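Mandelate racemase / muconate lactonizing enzyme, C-terminal domain protein (Pseudovibrio sp. JE062, PDB 4JHM) is of unknown specific function but belongs to the enolase superfamily, pairing an enolase-type N-terminal domain with a C-terminal domain of TIM-barrel type. Local coordinates at residues F286-S300 with N310-E324. Numbering follows the deposited sequence.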
loop_
_atom_site.group_PDB
_atom_site.type_symbol
_atom_site.label_atom_id
_atom_site.label_comp_id
_atom_site.label_asym_id
_atom_site.label_seq_id
_atom_site.Cartn_x
_atom_site.Cartn_y
_atom_site.Cartn_z
ATOM N N PHE A 286 18.237 -20.112 7.000
ATOM C CA PHE A 286 17.270 -21.064 7.538
ATOM C C PHE A 286 16.418 -20.382 8.593
ATOM O O PHE A 286 15.185 -20.402 8.526
ATOM C CB PHE A 286 17.987 -22.262 8.176
ATOM C CG PHE A 286 18.099 -23.460 7.274
ATOM C CD1 PHE A 286 17.057 -24.367 7.177
ATOM C CD2 PHE A 286 19.243 -23.686 6.537
ATOM C CE1 PHE A 286 17.152 -25.472 6.354
ATOM C CE2 PHE A 286 19.345 -24.792 5.718
ATOM C CZ PHE A 286 18.300 -25.689 5.627
ATOM N N ALA A 287 17.089 -19.784 9.574
ATOM C CA ALA A 287 16.409 -19.074 10.652
ATOM C C ALA A 287 15.488 -18.006 10.084
ATOM O O ALA A 287 14.384 -17.799 10.581
ATOM C CB ALA A 287 17.423 -18.446 11.596
ATOM N N ILE A 288 15.946 -17.337 9.032
ATOM C CA ILE A 288 15.176 -16.262 8.421
ATOM C C ILE A 288 13.923 -16.808 7.738
ATOM O O ILE A 288 12.832 -16.248 7.889
ATOM C CB ILE A 288 16.041 -15.456 7.435
ATOM C CG1 ILE A 288 17.131 -14.712 8.211
ATOM C CG2 ILE A 288 15.189 -14.473 6.644
ATOM C CD1 ILE A 288 18.187 -14.063 7.341
ATOM N N ALA A 289 14.076 -17.905 7.002
ATOM C CA ALA A 289 12.928 -18.578 6.395
ATOM C C ALA A 289 11.958 -19.020 7.473
ATOM O O ALA A 289 10.755 -18.819 7.355
ATOM C CB ALA A 289 13.377 -19.776 5.582
ATOM N N ALA A 290 12.491 -19.628 8.527
ATOM C CA ALA A 290 11.676 -20.049 9.662
ATOM C C ALA A 290 10.703 -18.939 10.055
ATOM O O ALA A 290 9.490 -19.140 10.071
ATOM C CB ALA A 290 12.568 -20.418 10.839
ATOM N N GLY A 291 11.245 -17.762 10.349
ATOM C CA GLY A 291 10.433 -16.614 10.753
ATOM C C GLY A 291 9.414 -16.198 9.708
ATOM O O GLY A 291 8.451 -15.499 10.016
ATOM N N HIS A 292 9.631 -16.619 8.465
ATOM C CA HIS A 292 8.671 -16.367 7.395
ATOM C C HIS A 292 7.809 -17.598 7.109
ATOM O O HIS A 292 7.081 -17.628 6.121
ATOM C CB HIS A 292 9.400 -15.929 6.119
ATOM C CG HIS A 292 9.828 -14.494 6.133
ATOM N ND1 HIS A 292 8.968 -13.458 5.835
ATOM C CD2 HIS A 292 11.025 -13.922 6.407
ATOM C CE1 HIS A 292 9.616 -12.311 5.927
ATOM N NE2 HIS A 292 10.865 -12.564 6.274
ATOM N N SER A 293 7.904 -18.608 7.971
ATOM C CA SER A 293 7.082 -19.812 7.866
ATOM C C SER A 293 7.301 -20.567 6.557
ATOM O O SER A 293 6.353 -21.099 5.973
ATOM C CB SER A 293 5.599 -19.458 8.009
ATOM O OG SER A 293 5.349 -18.744 9.210
ATOM N N LYS A 294 8.550 -20.627 6.104
ATOM C CA LYS A 294 8.865 -21.314 4.867
ATOM C C LYS A 294 10.151 -22.124 4.984
ATOM O O LYS A 294 10.926 -21.955 5.928
ATOM C CB LYS A 294 8.987 -20.315 3.709
ATOM C CG LYS A 294 7.844 -19.324 3.628
ATOM C CD LYS A 294 7.612 -18.786 2.227
ATOM C CE LYS A 294 6.764 -17.524 2.295
ATOM N NZ LYS A 294 6.048 -17.205 1.033
ATOM N N ASN A 295 10.368 -22.999 4.006
ATOM C CA ASN A 295 11.531 -23.866 3.986
ATOM C C ASN A 295 12.693 -23.283 3.193
ATOM O O ASN A 295 12.511 -22.379 2.373
ATOM C CB ASN A 295 11.148 -25.215 3.386
ATOM C CG ASN A 295 10.187 -25.981 4.262
ATOM O OD1 ASN A 295 10.031 -25.677 5.438
ATOM N ND2 ASN A 295 9.544 -26.989 3.694
ATOM N N LEU A 296 13.885 -23.806 3.453
ATOM C CA LEU A 296 15.061 -23.463 2.684
ATOM C C LEU A 296 15.537 -24.717 1.974
ATOM O O LEU A 296 16.232 -25.537 2.560
ATOM C CB LEU A 296 16.168 -22.923 3.595
ATOM C CG LEU A 296 17.314 -22.193 2.876
ATOM C CD1 LEU A 296 18.214 -21.466 3.861
ATOM C CD2 LEU A 296 18.140 -23.137 2.018
ATOM N N GLU A 297 15.156 -24.874 0.712
ATOM C CA GLU A 297 15.567 -26.036 -0.065
ATOM C C GLU A 297 16.985 -25.829 -0.576
ATOM O O GLU A 297 17.219 -25.013 -1.463
ATOM C CB GLU A 297 14.605 -26.268 -1.228
ATOM C CG GLU A 297 13.170 -26.494 -0.783
ATOM C CD GLU A 297 13.029 -27.620 0.230
ATOM O OE1 GLU A 297 13.772 -28.616 0.119
ATOM O OE2 GLU A 297 12.163 -27.517 1.130
ATOM N N ILE A 298 17.927 -26.573 -0.007
ATOM C CA ILE A 298 19.345 -26.381 -0.290
ATOM C C ILE A 298 19.706 -26.738 -1.719
ATOM O O ILE A 298 19.184 -27.688 -2.300
ATOM C CB ILE A 298 20.250 -27.228 0.642
ATOM C CG1 ILE A 298 19.813 -28.696 0.635
ATOM C CG2 ILE A 298 20.233 -26.674 2.059
ATOM C CD1 ILE A 298 20.696 -29.608 1.460
ATOM N N GLN A 299 20.611 -25.954 -2.280
ATOM C CA GLN A 299 21.239 -26.301 -3.527
ATOM C C GLN A 299 22.516 -27.050 -3.183
ATOM O O GLN A 299 23.577 -26.447 -3.016
ATOM C CB GLN A 299 21.542 -25.040 -4.327
ATOM C CG GLN A 299 22.446 -25.268 -5.517
ATOM C CD GLN A 299 22.123 -24.337 -6.656
ATOM O OE1 GLN A 299 22.962 -23.546 -7.085
ATOM N NE2 GLN A 299 20.893 -24.414 -7.146
ATOM N N SER A 300 22.403 -28.366 -3.051
ATOM C CA SER A 300 23.535 -29.191 -2.644
ATOM C C SER A 300 24.135 -29.941 -3.823
ATOM O O SER A 300 24.881 -30.888 -3.633
ATOM C CB SER A 300 23.105 -30.190 -1.572
ATOM O OG SER A 300 22.349 -31.252 -2.132
ATOM N N ASN A 310 26.055 -28.376 2.916
ATOM C CA ASN A 310 24.628 -28.085 2.899
ATOM C C ASN A 310 23.833 -29.128 3.675
ATOM O O ASN A 310 22.933 -28.794 4.451
ATOM C CB ASN A 310 24.119 -28.025 1.456
ATOM C CG ASN A 310 24.774 -26.917 0.647
ATOM O OD1 ASN A 310 24.448 -25.739 0.804
ATOM N ND2 ASN A 310 25.692 -27.291 -0.235
ATOM N N LEU A 311 24.161 -30.398 3.466
ATOM C CA LEU A 311 23.432 -31.472 4.122
ATOM C C LEU A 311 23.424 -31.260 5.634
ATOM O O LEU A 311 22.410 -31.487 6.301
ATOM C CB LEU A 311 24.047 -32.830 3.777
ATOM C CG LEU A 311 23.529 -34.023 4.588
ATOM C CD1 LEU A 311 22.020 -34.170 4.475
ATOM C CD2 LEU A 311 24.215 -35.304 4.143
ATOM N N HIS A 312 24.556 -30.820 6.171
ATOM C CA HIS A 312 24.694 -30.655 7.609
ATOM C C HIS A 312 23.751 -29.586 8.137
ATOM O O HIS A 312 23.031 -29.791 9.113
ATOM C CB HIS A 312 26.139 -30.314 7.970
ATOM C CG HIS A 312 27.004 -31.518 8.158
ATOM N ND1 HIS A 312 26.919 -32.323 9.272
ATOM C CD2 HIS A 312 27.962 -32.061 7.373
ATOM C CE1 HIS A 312 27.792 -33.307 9.167
ATOM N NE2 HIS A 312 28.438 -33.172 8.025
ATOM N N VAL A 313 23.757 -28.440 7.481
ATOM C CA VAL A 313 22.896 -27.351 7.886
ATOM C C VAL A 313 21.436 -27.798 7.829
ATOM O O VAL A 313 20.657 -27.492 8.726
ATOM C CB VAL A 313 23.127 -26.114 6.998
ATOM C CG1 VAL A 313 22.269 -24.950 7.463
ATOM C CG2 VAL A 313 24.600 -25.730 7.016
ATOM N N ALA A 314 21.075 -28.544 6.788
ATOM C CA ALA A 314 19.694 -29.007 6.620
ATOM C C ALA A 314 19.291 -30.004 7.709
ATOM O O ALA A 314 18.117 -30.114 8.053
ATOM C CB ALA A 314 19.495 -29.615 5.237
ATOM N N LEU A 315 20.263 -30.729 8.251
ATOM C CA LEU A 315 19.985 -31.682 9.328
ATOM C C LEU A 315 19.819 -30.978 10.677
ATOM O O LEU A 315 19.225 -31.529 11.604
ATOM C CB LEU A 315 21.089 -32.740 9.409
ATOM C CG LEU A 315 20.873 -34.005 8.567
ATOM C CD1 LEU A 315 20.169 -33.722 7.249
ATOM C CD2 LEU A 315 22.202 -34.689 8.311
ATOM N N ALA A 316 20.327 -29.755 10.774
ATOM C CA ALA A 316 20.255 -28.988 12.012
ATOM C C ALA A 316 18.909 -28.278 12.176
ATOM O O ALA A 316 18.549 -27.875 13.277
ATOM C CB ALA A 316 21.392 -27.980 12.063
ATOM N N HIS A 317 18.172 -28.125 11.082
ATOM C CA HIS A 317 16.870 -27.464 11.114
ATOM C C HIS A 317 15.797 -28.379 10.526
ATOM O O HIS A 317 16.110 -29.410 9.935
ATOM C CB HIS A 317 16.925 -26.149 10.331
ATOM C CG HIS A 317 18.007 -25.217 10.785
ATOM N ND1 HIS A 317 17.809 -24.266 11.764
ATOM C CD2 HIS A 317 19.296 -25.086 10.391
ATOM C CE1 HIS A 317 18.932 -23.593 11.954
ATOM N NE2 HIS A 317 19.849 -24.072 11.133
ATOM N N ASP A 318 14.533 -28.000 10.689
ATOM C CA ASP A 318 13.420 -28.787 10.157
ATOM C C ASP A 318 12.894 -28.225 8.844
ATOM O O ASP A 318 12.377 -28.972 8.013
ATOM C CB ASP A 318 12.273 -28.833 11.162
ATOM C CG ASP A 318 12.591 -29.685 12.366
ATOM O OD1 ASP A 318 12.988 -30.853 12.170
ATOM O OD2 ASP A 318 12.433 -29.195 13.505
ATOM N N ASN A 319 13.021 -26.913 8.659
ATOM C CA ASN A 319 12.444 -26.246 7.495
ATOM C C ASN A 319 13.261 -26.455 6.219
ATOM O O ASN A 319 14.008 -25.581 5.789
ATOM C CB ASN A 319 12.228 -24.753 7.775
ATOM C CG ASN A 319 13.487 -24.042 8.246
ATOM O OD1 ASN A 319 14.397 -24.649 8.807
ATOM N ND2 ASN A 319 13.534 -22.735 8.029
ATOM N N CYS A 320 13.097 -27.636 5.632
ATOM C CA CYS A 320 13.718 -28.022 4.363
ATOM C C CYS A 320 13.288 -29.464 4.147
ATOM O O CYS A 320 13.374 -30.264 5.069
ATOM C CB CYS A 320 15.248 -27.918 4.411
ATOM S SG CYS A 320 16.124 -28.704 3.017
ATOM N N ASN A 321 12.815 -29.791 2.947
ATOM C CA ASN A 321 12.267 -31.122 2.674
ATOM C C ASN A 321 13.239 -32.070 1.995
ATOM O O ASN A 321 13.130 -33.280 2.168
ATOM C CB ASN A 321 11.022 -31.028 1.792
ATOM C CG ASN A 321 9.877 -30.298 2.461
ATOM O OD1 ASN A 321 9.641 -30.445 3.658
ATOM N ND2 ASN A 321 9.147 -29.518 1.681
ATOM N N PHE A 322 14.174 -31.544 1.211
ATOM C CA PHE A 322 15.046 -32.416 0.421
ATOM C C PHE A 322 16.531 -32.055 0.435
ATOM O O PHE A 322 16.926 -30.941 0.771
ATOM C CB PHE A 322 14.581 -32.453 -1.036
ATOM C CG PHE A 322 13.172 -32.933 -1.217
ATOM C CD1 PHE A 322 12.884 -34.288 -1.226
ATOM C CD2 PHE A 322 12.136 -32.027 -1.398
ATOM C CE1 PHE A 322 11.587 -34.734 -1.398
ATOM C CE2 PHE A 322 10.836 -32.466 -1.571
ATOM C CZ PHE A 322 10.562 -33.823 -1.569
ATOM N N PHE A 323 17.338 -33.038 0.054
ATOM C CA PHE A 323 18.760 -32.867 -0.194
ATOM C C PHE A 323 18.971 -33.158 -1.666
ATOM O O PHE A 323 18.632 -34.245 -2.138
ATOM C CB PHE A 323 19.574 -33.847 0.655
ATOM C CG PHE A 323 20.971 -34.072 0.157
ATOM C CD1 PHE A 323 21.240 -35.070 -0.764
ATOM C CD2 PHE A 323 22.022 -33.303 0.624
ATOM C CE1 PHE A 323 22.530 -35.289 -1.219
ATOM C CE2 PHE A 323 23.316 -33.516 0.173
ATOM C CZ PHE A 323 23.570 -34.509 -0.750
ATOM N N GLU A 324 19.504 -32.182 -2.393
ATOM C CA GLU A 324 19.738 -32.341 -3.819
ATOM C C GLU A 324 20.853 -33.360 -4.050
ATOM O O GLU A 324 21.990 -33.162 -3.625
ATOM C CB GLU A 324 20.096 -30.998 -4.451
ATOM C CG GLU A 324 20.350 -31.060 -5.947
ATOM C CD GLU A 324 20.397 -29.691 -6.592
ATOM O OE1 GLU A 324 20.121 -29.610 -7.806
ATOM O OE2 GLU A 324 20.706 -28.698 -5.894
#
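Residues 295-300 run beside 319-324 in the same direction, CA atoms 4.3 Å apart at Asn295 and Asn319 and 5.1 Å at Ser300 and Glu324, with Leu296 N hydrogen-bonded to Asn319 O at 2.9 Å. Asn319 ties this pair of backbone segments to the C-terminal part of helix 279-291: its ND2 donates to Phe286 O (2.9 Å), lying 37° out of that carbonyl plane, and more weakly to Lys294 O. Phe286 O therefore accepts two hydrogen bonds, the other from Ala290 N within the helix. With chi1 at 54°, Asn319 CG sits between its own N and carbonyl carbon, and OD1 reaches the Phe286 ring edge in plane. Leu296 CB covers one face of that ring; Val313 O lies over the opposite face, toward the rim. The His317 ring is nearly parallel to the Phe286 ring (10°) but slid aside, so its face receives Phe286 CB instead, 3.8 Å from the centroid. Glu297, bent at chi2, turns its carboxylate onto backbone amides: OE2 accepts from Asn321 N (3.0 Å) and OE1 from Phe322 N (3.2 Å), both through syn lone pairs. Ile298 CD1 packs on Ala314 CB (4.0 Å) and Asn310 CB, and Ser300 OG lies over one face of the Phe323 ring. The contact sets helix 279-291 and loop 295-300 against helix 304-316, loop 317-322 and the start of barrel strand 323-326, parallel to strand 133-139; there Glu324 OE1 is hydrogen-bonded to Ser139 OG and salt-bridged to Lys165 NZ.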